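Local coordinates for protein putative rubredoxin reductase (Rhodopseudomonas palustris, PDB 3FG2) that probably uses NADH and a bound FAD to pass electrons to the ferredoxin that serves the cytochrome CYP199A2, at residues V205-I210 / T218-S223; G154-A159 / S322-D327; L166-V171 / A197-H202; P184-Y189 / E366-A371. All blocks are in the same frame, centred on the assembly; numbering follows the deposited sequence.

Interaction 1. Residues V205-I210 / T218-S223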
loop_
_atom_site.group_PDB
_atom_site.type_symbol
_atom_site.label_atom_id
_atom_site.label_comp_id
_atom_site.label_asym_id
_atom_site.label_seq_id
_atom_site.Cartn_x
_atom_site.Cartn_y
_atom_site.Cartn_z
ATOM N N VAL A 205 -5.225 22.811 3.550
ATOM C CA VAL A 205 -6.680 22.816 3.495
ATOM C C VAL A 205 -7.333 21.428 3.500
ATOM O O VAL A 205 -6.730 20.437 3.077
ATOM C CB VAL A 205 -7.168 23.589 2.248
ATOM C CG1 VAL A 205 -7.008 25.092 2.473
ATOM C CG2 VAL A 205 -6.358 23.158 1.015
ATOM N N ARG A 206 -8.567 21.378 3.999
ATOM C CA ARG A 206 -9.358 20.151 4.065
ATOM C C ARG A 206 -10.629 20.397 3.282
ATOM O O ARG A 206 -11.041 21.546 3.103
ATOM C CB ARG A 206 -9.823 19.836 5.491
ATOM C CG ARG A 206 -8.775 19.693 6.552
ATOM C CD ARG A 206 -9.473 19.663 7.911
ATOM N NE ARG A 206 -10.458 18.587 7.988
ATOM C CZ ARG A 206 -10.295 17.470 8.692
ATOM N NH1 ARG A 206 -9.183 17.274 9.394
ATOM N NH2 ARG A 206 -11.241 16.538 8.684
ATOM N N ALA A 207 -11.263 19.318 2.842
ATOM C CA ALA A 207 -12.532 19.434 2.142
ATOM C C ALA A 207 -13.566 19.550 3.268
ATOM O O ALA A 207 -13.521 18.791 4.235
ATOM C CB ALA A 207 -12.796 18.185 1.308
ATOM N N THR A 208 -14.475 20.513 3.164
ATOM C CA THR A 208 -15.500 20.689 4.186
ATOM C C THR A 208 -16.885 20.409 3.622
ATOM O O THR A 208 -17.855 20.311 4.372
ATOM C CB THR A 208 -15.510 22.127 4.742
ATOM O OG1 THR A 208 -15.738 23.049 3.670
ATOM C CG2 THR A 208 -14.186 22.449 5.424
ATOM N N GLU A 209 -16.967 20.278 2.298
ATOM C CA GLU A 209 -18.235 20.032 1.621
ATOM C C GLU A 209 -18.004 19.804 0.126
ATOM O O GLU A 209 -17.066 20.351 -0.451
ATOM C CB GLU A 209 -19.165 21.240 1.829
ATOM C CG GLU A 209 -20.384 21.299 0.920
ATOM C CD GLU A 209 -21.263 22.533 1.174
ATOM O OE1 GLU A 209 -20.729 23.662 1.177
ATOM O OE2 GLU A 209 -22.491 22.378 1.364
ATOM N N ILE A 210 -18.848 18.978 -0.488
ATOM C CA ILE A 210 -18.767 18.725 -1.921
ATOM C C ILE A 210 -19.926 19.490 -2.546
ATOM O O ILE A 210 -21.090 19.115 -2.372
ATOM C CB ILE A 210 -18.951 17.232 -2.273
ATOM C CG1 ILE A 210 -17.837 16.396 -1.632
ATOM C CG2 ILE A 210 -19.002 17.067 -3.799
ATOM C CD1 ILE A 210 -16.434 16.900 -1.918
ATOM N N THR A 218 -20.098 19.786 -8.487
ATOM C CA THR A 218 -19.707 21.001 -9.199
ATOM C C THR A 218 -18.460 21.631 -8.592
ATOM O O THR A 218 -17.935 22.607 -9.121
ATOM C CB THR A 218 -20.829 22.077 -9.223
ATOM O OG1 THR A 218 -21.254 22.368 -7.888
ATOM C CG2 THR A 218 -22.007 21.607 -10.059
ATOM N N GLY A 219 -17.987 21.077 -7.484
ATOM C CA GLY A 219 -16.799 21.625 -6.859
ATOM C C GLY A 219 -16.542 21.090 -5.468
ATOM O O GLY A 219 -17.377 20.391 -4.889
ATOM N N VAL A 220 -15.372 21.408 -4.931
ATOM C CA VAL A 220 -15.011 20.970 -3.588
ATOM C C VAL A 220 -14.764 22.197 -2.713
ATOM O O VAL A 220 -13.912 23.034 -3.016
ATOM C CB VAL A 220 -13.744 20.072 -3.604
ATOM C CG1 VAL A 220 -13.351 19.696 -2.177
ATOM C CG2 VAL A 220 -14.019 18.813 -4.413
ATOM N N VAL A 221 -15.535 22.310 -1.639
ATOM C CA VAL A 221 -15.396 23.439 -0.731
ATOM C C VAL A 221 -14.286 23.137 0.275
ATOM O O VAL A 221 -14.217 22.040 0.837
ATOM C CB VAL A 221 -16.719 23.716 0.013
ATOM C CG1 VAL A 221 -16.630 25.042 0.757
ATOM C CG2 VAL A 221 -17.877 23.740 -0.978
ATOM N N LEU A 222 -13.422 24.118 0.506
ATOM C CA LEU A 222 -12.296 23.943 1.418
ATOM C C LEU A 222 -12.468 24.656 2.753
ATOM O O LEU A 222 -13.339 25.522 2.914
ATOM C CB LEU A 222 -11.013 24.432 0.742
ATOM C CG LEU A 222 -10.681 23.791 -0.610
ATOM C CD1 LEU A 222 -9.507 24.516 -1.245
ATOM C CD2 LEU A 222 -10.372 22.307 -0.420
ATOM N N SER A 223 -11.612 24.291 3.704
ATOM C CA SER A 223 -11.634 24.878 5.041
ATOM C C SER A 223 -11.245 26.357 5.065
ATOM O O SER A 223 -11.300 26.996 6.119
ATOM C CB SER A 223 -10.717 24.086 5.978
ATOM O OG SER A 223 -9.459 23.867 5.370
HETATM O O HOH W 1 -15.556 25.656 4.422
#
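V220 leads the contact on the second strand of this antiparallel hairpin, just after G219, whose backbone angles would jam any CB against the preceding carbonyl. V220 makes a non-hydrogen-bonded pair with I210; its CG2 lies alongside I210 CD1 at 4.0 Å. V221 comes next and meets two residues, T208 and E209, which is a classic beta bulge. V221 N gives a 2.8 Å bond to E209 O, and V221 O takes T208 N at 2.8 Å, nearly straight at 170°. Beta-branched V221 divides its methyls between the two bulge residues, CG1 against T208 OG1 and CG2 beside the extended chain of E209. Opposite A207, L222 sends CD1 to V205 CG2 (4.1 Å), and a water joins L222 O to T208 OG1. A leucine in place of T208 would probably leave the water that donates to L222 O without its hydroxyl partner. S223 closes the pairing twice over: its N binds R206 O at 2.9 Å, and its OG, lying between the backbone N and the carbonyl carbon (chi1 48°), receives R206 N at 3.0 Å. Strand 227-229 extends the sheet beyond V221 and L222, V205 and L222 rest on V171 of strand 167-171, and A207 and V220 pack on strand 144-148.

Interaction 2. Residues G154-A159 / S322-D327. With GOL (glycerol), chain C.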
loop_
_atom_site.group_PDB
_atom_site.type_symbol
_atom_site.label_atom_id
_atom_site.label_comp_id
_atom_site.label_asym_id
_atom_site.label_seq_id
_atom_site.Cartn_x
_atom_site.Cartn_y
_atom_site.Cartn_z
ATOM N N GLY A 154 -2.815 9.184 -4.852
ATOM C CA GLY A 154 -3.396 10.402 -5.375
ATOM C C GLY A 154 -2.558 11.063 -6.453
ATOM O O GLY A 154 -3.097 11.525 -7.463
ATOM N N LEU A 155 -1.242 11.116 -6.252
ATOM C CA LEU A 155 -0.358 11.751 -7.223
ATOM C C LEU A 155 -0.138 10.887 -8.453
ATOM O O LEU A 155 -0.037 11.402 -9.567
ATOM C CB LEU A 155 0.984 12.104 -6.577
ATOM C CG LEU A 155 0.901 13.165 -5.462
ATOM C CD1 LEU A 155 2.290 13.443 -4.902
ATOM C CD2 LEU A 155 0.300 14.452 -6.015
ATOM N N GLU A 156 -0.058 9.575 -8.259
ATOM C CA GLU A 156 0.125 8.684 -9.387
ATOM C C GLU A 156 -1.090 8.871 -10.295
ATOM O O GLU A 156 -0.963 8.885 -11.518
ATOM C CB GLU A 156 0.244 7.231 -8.908
ATOM C CG GLU A 156 1.439 6.999 -7.982
ATOM C CD GLU A 156 1.664 5.538 -7.622
ATOM O OE1 GLU A 156 0.715 4.730 -7.729
ATOM O OE2 GLU A 156 2.797 5.199 -7.217
ATOM N N PHE A 157 -2.263 9.045 -9.690
ATOM C CA PHE A 157 -3.487 9.255 -10.455
ATOM C C PHE A 157 -3.476 10.635 -11.105
ATOM O O PHE A 157 -3.709 10.771 -12.306
ATOM C CB PHE A 157 -4.728 9.150 -9.559
ATOM C CG PHE A 157 -5.973 9.698 -10.201
ATOM C CD1 PHE A 157 -6.614 8.999 -11.219
ATOM C CD2 PHE A 157 -6.461 10.955 -9.843
ATOM C CE1 PHE A 157 -7.715 9.541 -11.874
ATOM C CE2 PHE A 157 -7.559 11.509 -10.490
ATOM C CZ PHE A 157 -8.189 10.802 -11.512
ATOM N N ALA A 158 -3.203 11.657 -10.303
ATOM C CA ALA A 158 -3.186 13.029 -10.791
ATOM C C ALA A 158 -2.372 13.234 -12.065
ATOM O O ALA A 158 -2.801 13.939 -12.973
ATOM C CB ALA A 158 -2.676 13.954 -9.707
ATOM N N ALA A 159 -1.189 12.639 -12.127
ATOM C CA ALA A 159 -0.353 12.795 -13.304
ATOM C C ALA A 159 -1.045 12.197 -14.526
ATOM O O ALA A 159 -1.065 12.799 -15.601
ATOM C CB ALA A 159 0.998 12.130 -13.079
ATOM N N SER A 322 6.979 4.278 -5.994
ATOM C CA SER A 322 5.836 5.008 -6.524
ATOM C C SER A 322 6.199 5.481 -7.925
ATOM O O SER A 322 7.330 5.911 -8.163
ATOM C CB SER A 322 5.522 6.209 -5.622
ATOM O OG SER A 322 4.331 6.860 -6.023
ATOM N N ASP A 323 5.245 5.392 -8.848
ATOM C CA ASP A 323 5.472 5.807 -10.235
ATOM C C ASP A 323 4.572 6.997 -10.544
ATOM O O ASP A 323 3.370 6.832 -10.762
ATOM C CB ASP A 323 5.144 4.655 -11.204
ATOM C CG ASP A 323 6.029 3.424 -10.994
ATOM O OD1 ASP A 323 5.802 2.398 -11.678
ATOM O OD2 ASP A 323 6.947 3.479 -10.149
ATOM N N GLN A 324 5.141 8.194 -10.565
ATOM C CA GLN A 324 4.348 9.387 -10.837
ATOM C C GLN A 324 4.782 10.036 -12.137
ATOM O O GLN A 324 5.888 10.585 -12.237
ATOM C CB GLN A 324 4.465 10.371 -9.663
ATOM C CG GLN A 324 3.863 9.834 -8.351
ATOM C CD GLN A 324 4.182 10.711 -7.145
ATOM O OE1 GLN A 324 4.272 11.934 -7.263
ATOM N NE2 GLN A 324 4.341 10.087 -5.974
ATOM N N GLY A 325 3.904 9.968 -13.133
ATOM C CA GLY A 325 4.215 10.540 -14.429
ATOM C C GLY A 325 5.391 9.790 -15.030
ATOM O O GLY A 325 5.335 8.575 -15.206
ATOM N N ASP A 326 6.468 10.501 -15.336
ATOM C CA ASP A 326 7.636 9.848 -15.905
ATOM C C ASP A 326 8.720 9.588 -14.868
ATOM O O ASP A 326 9.759 9.026 -15.190
ATOM C CB ASP A 326 8.207 10.688 -17.049
ATOM C CG ASP A 326 7.234 10.829 -18.196
ATOM O OD1 ASP A 326 6.534 9.837 -18.494
ATOM O OD2 ASP A 326 7.171 11.916 -18.805
ATOM N N ASP A 327 8.470 9.991 -13.625
ATOM C CA ASP A 327 9.445 9.809 -12.550
ATOM C C ASP A 327 9.183 8.554 -11.729
ATOM O O ASP A 327 8.034 8.159 -11.528
ATOM C CB ASP A 327 9.443 11.016 -11.598
ATOM C CG ASP A 327 9.977 12.283 -12.243
ATOM O OD1 ASP A 327 11.130 12.276 -12.723
ATOM O OD2 ASP A 327 9.240 13.294 -12.260
HETATM C C1 GOL C . 1.564 7.946 -13.299
HETATM O O1 GOL C . 0.645 7.004 -12.758
HETATM C C2 GOL C . 2.838 7.208 -13.882
HETATM O O2 GOL C . 2.931 7.519 -15.283
HETATM C C3 GOL C . 2.779 5.648 -13.713
HETATM O O3 GOL C . 1.942 4.973 -14.664
#
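E156 reaches from helix 152-163 to the edge strand 319-324, its CG anti to the carbonyl carbon (chi1 -61°) and its chain extended, which carries OE2 across. S322 OG donates to E156 OE2 at 2.6 Å from the anti side, and D323 N donates to the same oxygen at 2.9 Å from above the carboxylate plane. The two donors arrive on opposite faces of that plane, so OE2 is gripped from both. The other oxygen, OE1, is taken by S46 and by a salt bridge to K47, an FAD-binding residue; a glutamate is long enough to serve both sides. S322 OG is also an acceptor: Q324 NE2 reaches it at 3.2 Å, within the amide plane and almost straight (171°). Q324 OE1 rests against L155 CB and CD1, 3.4 Å from CB, and has its own donor in H194. D323 OD2 forms a salt bridge with K328. Small A159 lets the type II' turn approach, its CB 3.6 Å from G325 N; the positive phi of G325 favours glycine. A glycerol, probably from the crystallisation liquor, bridges E156 O and G325 O. The helix begins within a glycine-rich GxGxxG pattern, consistent with a Rossmann-type, probably NAD-binding domain, and E156 ties it to the C-terminal reductase domain close to the flavin.

Interaction 3. Residues L166-V171 / A197-H202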
loop_
_atom_site.group_PDB
_atom_site.type_symbol
_atom_site.label_atom_id
_atom_site.label_comp_id
_atom_site.label_asym_id
_atom_site.label_seq_id
_atom_site.Cartn_x
_atom_site.Cartn_y
_atom_site.Cartn_z
ATOM N N LEU A 166 -7.344 16.169 -18.534
ATOM C CA LEU A 166 -8.233 16.726 -17.516
ATOM C C LEU A 166 -7.543 17.814 -16.725
ATOM O O LEU A 166 -6.317 17.860 -16.624
ATOM C CB LEU A 166 -8.711 15.661 -16.528
ATOM C CG LEU A 166 -9.899 14.788 -16.918
ATOM C CD1 LEU A 166 -9.499 13.874 -18.064
ATOM C CD2 LEU A 166 -10.347 13.975 -15.714
ATOM N N GLU A 167 -8.350 18.700 -16.165
ATOM C CA GLU A 167 -7.831 19.773 -15.342
ATOM C C GLU A 167 -7.656 19.095 -13.989
ATOM O O GLU A 167 -8.531 18.340 -13.562
ATOM C CB GLU A 167 -8.865 20.884 -15.244
ATOM C CG GLU A 167 -8.287 22.196 -14.858
ATOM C CD GLU A 167 -8.522 23.234 -15.926
ATOM O OE1 GLU A 167 -8.134 22.979 -17.093
ATOM O OE2 GLU A 167 -9.096 24.299 -15.590
ATOM N N VAL A 168 -6.542 19.352 -13.314
ATOM C CA VAL A 168 -6.297 18.698 -12.038
ATOM C C VAL A 168 -5.909 19.607 -10.886
ATOM O O VAL A 168 -4.975 20.399 -10.990
ATOM C CB VAL A 168 -5.187 17.635 -12.175
ATOM C CG1 VAL A 168 -5.000 16.901 -10.854
ATOM C CG2 VAL A 168 -5.532 16.667 -13.278
ATOM N N ASP A 169 -6.634 19.469 -9.779
ATOM C CA ASP A 169 -6.361 20.224 -8.562
ATOM C C ASP A 169 -6.192 19.226 -7.423
ATOM O O ASP A 169 -7.045 18.361 -7.208
ATOM C CB ASP A 169 -7.501 21.194 -8.236
ATOM C CG ASP A 169 -7.425 22.470 -9.047
ATOM O OD1 ASP A 169 -7.909 22.495 -10.197
ATOM O OD2 ASP A 169 -6.861 23.450 -8.539
ATOM N N VAL A 170 -5.078 19.343 -6.708
ATOM C CA VAL A 170 -4.779 18.453 -5.592
ATOM C C VAL A 170 -4.918 19.170 -4.253
ATOM O O VAL A 170 -4.263 20.181 -4.002
ATOM C CB VAL A 170 -3.354 17.874 -5.704
ATOM C CG1 VAL A 170 -3.030 17.059 -4.459
ATOM C CG2 VAL A 170 -3.241 17.005 -6.950
ATOM N N VAL A 171 -5.776 18.625 -3.400
ATOM C CA VAL A 171 -6.042 19.179 -2.080
ATOM C C VAL A 171 -5.375 18.360 -0.970
ATOM O O VAL A 171 -5.717 17.196 -0.756
ATOM C CB VAL A 171 -7.566 19.227 -1.820
ATOM C CG1 VAL A 171 -7.847 19.580 -0.363
ATOM C CG2 VAL A 171 -8.212 20.239 -2.756
ATOM N N ALA A 197 3.453 20.221 -14.816
ATOM C CA ALA A 197 2.545 19.544 -15.726
ATOM C C ALA A 197 1.203 20.264 -15.761
ATOM O O ALA A 197 0.292 19.863 -16.483
ATOM C CB ALA A 197 2.353 18.102 -15.292
ATOM N N GLY A 198 1.073 21.323 -14.971
ATOM C CA GLY A 198 -0.174 22.069 -14.962
ATOM C C GLY A 198 -1.141 21.660 -13.871
ATOM O O GLY A 198 -2.299 22.068 -13.883
ATOM N N ILE A 199 -0.676 20.847 -12.929
ATOM C CA ILE A 199 -1.522 20.411 -11.827
ATOM C C ILE A 199 -1.432 21.485 -10.745
ATOM O O ILE A 199 -0.337 21.890 -10.356
ATOM C CB ILE A 199 -1.038 19.059 -11.283
ATOM C CG1 ILE A 199 -1.232 17.985 -12.364
ATOM C CG2 ILE A 199 -1.761 18.727 -9.989
ATOM C CD1 ILE A 199 -0.586 16.641 -12.059
ATOM N N ARG A 200 -2.581 21.961 -10.276
ATOM C CA ARG A 200 -2.599 23.005 -9.258
ATOM C C ARG A 200 -2.629 22.374 -7.868
ATOM O O ARG A 200 -3.599 21.703 -7.507
ATOM C CB ARG A 200 -3.836 23.902 -9.422
ATOM C CG ARG A 200 -4.327 24.104 -10.858
ATOM C CD ARG A 200 -3.602 25.219 -11.565
ATOM N NE ARG A 200 -3.837 26.502 -10.910
ATOM C CZ ARG A 200 -3.332 27.659 -11.328
ATOM N NH1 ARG A 200 -2.563 27.703 -12.409
ATOM N NH2 ARG A 200 -3.585 28.774 -10.654
ATOM N N MET A 201 -1.568 22.595 -7.095
ATOM C CA MET A 201 -1.470 22.062 -5.741
ATOM C C MET A 201 -2.028 23.040 -4.706
ATOM O O MET A 201 -1.790 24.244 -4.790
ATOM C CB MET A 201 -0.009 21.752 -5.409
ATOM C CG MET A 201 0.244 20.287 -5.127
ATOM S SD MET A 201 -0.152 19.227 -6.549
ATOM C CE MET A 201 1.122 17.973 -6.386
ATOM N N HIS A 202 -2.767 22.518 -3.731
ATOM C CA HIS A 202 -3.346 23.337 -2.668
ATOM C C HIS A 202 -2.987 22.731 -1.314
ATOM O O HIS A 202 -3.388 21.605 -1.002
ATOM C CB HIS A 202 -4.862 23.377 -2.816
ATOM C CG HIS A 202 -5.320 23.889 -4.144
ATOM N ND1 HIS A 202 -5.452 25.234 -4.418
ATOM C CD2 HIS A 202 -5.665 23.237 -5.279
ATOM C CE1 HIS A 202 -5.865 25.387 -5.664
ATOM N NE2 HIS A 202 -6.002 24.191 -6.208
HETATM O O HOH W 2 -4.808 21.511 -14.296
#
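V168, D169, V170 and V171 stand in parallel register with I199, R200, M201 and H202; the paired strands, 167-171 and 200-202, belong to a beta-alpha-beta unit in a Rossmann-type sheet, with helix 184-196 as the connection. The strand axes lie 4.7 Å apart and diverge by 17°. Three backbone bonds alternate along them: R200 N to V168 O, V170 N to R200 O and H202 N to V170 O, the last 2.8 Å long. Before the pairing starts, G198 ends the helix with positive phi in a Schellman motif, a place suited to glycine, and a water links its O to V168 N.

The side chains sort by face. On one, V168 CG1 and V170 CG2 each touch I199 CG2 at 3.8 Å, and V170 CB meets M201 SD at 3.6 Å; beta-branched and flexible apolar residues suit this side, where helices 152-163 and 184-196 lie against I199 and M201. The other face holds D169, R200 and H202, with L228 of strand 227-229 touching D169 and H202. R200 lays its CB against D169 OD2 and then bends at chi2 and chi3, leading its guanidinium away, as suits a long arginine at an exposed position. Aspartate suits 169 as acceptor for the imidazole of H202, whose plane lies 20° from the carboxylate's: H202 NE2 donates to the anti lone pair of D169 OD2 at 2.6 Å and 169°.

Interaction 4. Residues P184-Y189 / E366-A371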
loop_
_atom_site.group_PDB
_atom_site.type_symbol
_atom_site.label_atom_id
_atom_site.label_comp_id
_atom_site.label_asym_id
_atom_site.label_seq_id
_atom_site.Cartn_x
_atom_site.Cartn_y
_atom_site.Cartn_z
ATOM N N PRO A 184 10.961 16.338 3.128
ATOM C CA PRO A 184 10.744 17.560 2.344
ATOM C C PRO A 184 11.388 17.670 0.958
ATOM O O PRO A 184 10.761 18.180 0.030
ATOM C CB PRO A 184 11.216 18.665 3.289
ATOM C CG PRO A 184 10.875 18.104 4.638
ATOM C CD PRO A 184 11.363 16.676 4.504
ATOM N N GLU A 185 12.627 17.208 0.809
ATOM C CA GLU A 185 13.292 17.300 -0.489
ATOM C C GLU A 185 12.552 16.506 -1.566
ATOM O O GLU A 185 12.569 16.880 -2.739
ATOM C CB GLU A 185 14.745 16.825 -0.402
ATOM C CG GLU A 185 15.568 17.471 0.706
ATOM C CD GLU A 185 15.168 16.979 2.111
ATOM O OE1 GLU A 185 14.786 15.789 2.259
ATOM O OE2 GLU A 185 15.254 17.782 3.072
ATOM N N ILE A 186 11.908 15.412 -1.176
ATOM C CA ILE A 186 11.156 14.614 -2.138
ATOM C C ILE A 186 9.841 15.314 -2.481
ATOM O O ILE A 186 9.459 15.394 -3.653
ATOM C CB ILE A 186 10.863 13.193 -1.595
ATOM C CG1 ILE A 186 12.184 12.463 -1.315
ATOM C CG2 ILE A 186 10.039 12.403 -2.598
ATOM C CD1 ILE A 186 13.118 12.380 -2.518
ATOM N N SER A 187 9.156 15.834 -1.465
ATOM C CA SER A 187 7.898 16.539 -1.693
ATOM C C SER A 187 8.132 17.701 -2.643
ATOM O O SER A 187 7.408 17.880 -3.620
ATOM C CB SER A 187 7.333 17.082 -0.384
ATOM O OG SER A 187 7.141 16.044 0.553
ATOM N N SER A 188 9.156 18.492 -2.344
ATOM C CA SER A 188 9.500 19.646 -3.161
ATOM C C SER A 188 9.675 19.260 -4.634
ATOM O O SER A 188 9.059 19.862 -5.514
ATOM C CB SER A 188 10.783 20.288 -2.627
ATOM O OG SER A 188 11.168 21.401 -3.412
ATOM N N TYR A 189 10.508 18.255 -4.895
ATOM C CA TYR A 189 10.756 17.804 -6.266
ATOM C C TYR A 189 9.455 17.467 -6.992
ATOM O O TYR A 189 9.209 17.928 -8.108
ATOM C CB TYR A 189 11.657 16.557 -6.281
ATOM C CG TYR A 189 11.820 15.955 -7.665
ATOM C CD1 TYR A 189 12.647 16.559 -8.622
ATOM C CD2 TYR A 189 11.099 14.821 -8.042
ATOM C CE1 TYR A 189 12.749 16.052 -9.924
ATOM C CE2 TYR A 189 11.192 14.299 -9.346
ATOM C CZ TYR A 189 12.018 14.923 -10.280
ATOM O OH TYR A 189 12.110 14.417 -11.562
ATOM N N GLU A 366 15.804 7.629 -0.288
ATOM C CA GLU A 366 14.681 7.935 -1.164
ATOM C C GLU A 366 15.314 8.337 -2.492
ATOM O O GLU A 366 15.899 9.413 -2.605
ATOM C CB GLU A 366 13.881 9.098 -0.583
ATOM C CG GLU A 366 13.468 8.908 0.873
ATOM C CD GLU A 366 13.055 10.222 1.520
ATOM O OE1 GLU A 366 13.883 11.164 1.529
ATOM O OE2 GLU A 366 11.909 10.316 2.015
ATOM N N SER A 367 15.199 7.466 -3.488
ATOM C CA SER A 367 15.803 7.702 -4.793
ATOM C C SER A 367 14.835 8.024 -5.920
ATOM O O SER A 367 13.891 7.284 -6.155
ATOM C CB SER A 367 16.626 6.478 -5.198
ATOM O OG SER A 367 17.524 6.101 -4.169
ATOM N N VAL A 368 15.086 9.123 -6.623
ATOM C CA VAL A 368 14.252 9.519 -7.752
ATOM C C VAL A 368 15.012 9.196 -9.032
ATOM O O VAL A 368 16.081 9.753 -9.281
ATOM C CB VAL A 368 13.938 11.029 -7.734
ATOM C CG1 VAL A 368 13.308 11.444 -9.058
ATOM C CG2 VAL A 368 13.001 11.347 -6.595
ATOM N N ASN A 369 14.453 8.299 -9.840
ATOM C CA ASN A 369 15.082 7.878 -11.094
ATOM C C ASN A 369 16.573 7.586 -10.893
ATOM O O ASN A 369 17.417 8.054 -11.661
ATOM C CB ASN A 369 14.923 8.958 -12.166
ATOM C CG ASN A 369 13.485 9.401 -12.347
ATOM O OD1 ASN A 369 12.569 8.576 -12.502
ATOM N ND2 ASN A 369 13.276 10.719 -12.348
ATOM N N ARG A 370 16.893 6.816 -9.861
ATOM C CA ARG A 370 18.282 6.491 -9.558
ATOM C C ARG A 370 18.344 5.110 -8.915
ATOM O O ARG A 370 18.611 4.984 -7.721
ATOM C CB ARG A 370 18.850 7.537 -8.602
ATOM C CG ARG A 370 20.332 7.814 -8.757
ATOM C CD ARG A 370 20.743 8.945 -7.834
ATOM N NE ARG A 370 21.810 9.755 -8.410
ATOM C CZ ARG A 370 23.103 9.458 -8.346
ATOM N NH1 ARG A 370 23.513 8.359 -7.724
ATOM N NH2 ARG A 370 23.987 10.267 -8.908
ATOM N N ALA A 371 18.092 4.083 -9.719
ATOM C CA ALA A 371 18.082 2.700 -9.246
ATOM C C ALA A 371 19.345 2.227 -8.530
ATOM O O ALA A 371 19.274 1.383 -7.636
ATOM C CB ALA A 371 17.771 1.765 -10.411
#
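Y189 and V368 come from opposite sides of the interface, the tyrosine from helix 184-196 and the valine from the end of strand 361-368. With CG anti to the backbone N (chi1 174°), the phenol swings off the helix towards the strand, and V368 CG1 meets the ring obliquely, 3.6 Å from CE2 and 3.9 Å from CZ. Beyond the ring, the plane of the N369 amide stands nearly perpendicular to that of the phenol, at 79°; Y189 OH and N369 ND2 do not bond directly but both reach D327 OD1, so one carboxylate oxygen joins the helix to the loop after the strand. A phenylalanine in place of Y189 would probably keep the packing on V368 but leave D327 without one of its hydrogen-bonding partners. N369 accepts K328 N with its OD1, which helps fix the amide.

One helical turn earlier, I186 slants across E366. Its CG1 lies against the carboxylate, 3.6 Å from E366 OE1, while CD1 rests on E366 CB and approaches V368 CG2 at 4.2 Å. The branched isoleucine thus touches two strand side chains at once. E366 offers its CB and the carboxylate end of its extended chain to I186, and its OE1 is hydrogen-bonded to T183 just before the helix. This is helix-on-sheet packing between domains: the connecting helix of the probable NAD-binding domain lies against the antiparallel sheet of the C-terminal reductase domain.

In the fold
Interactions 1 and 3 lie within the pyridine nucleotide-disulphide oxidoreductase part of the chain and rest mainly on strand pairing, antiparallel with a bulge in the first, parallel in the second; they meet where L222 CD2 packs on V171 CG1. Interactions 1, 2 and 3 are partly buried, interaction 1 sitting farthest from the chain's centre; interaction 4 is the buried one. Interactions 2 and 4 join that region to the C-terminal domain through side chains: a charged, FAD-proximal grip in interaction 2, apolar packing in interaction 4. Both use the same C-terminal sheet, and D327, ending the segment of interaction 2, receives Y189 and N369 of interaction 4. Interaction 2 also touches interaction 3, L155 meeting M201, while helix 184-196 connects the strands of interaction 3 and supplies interaction 4.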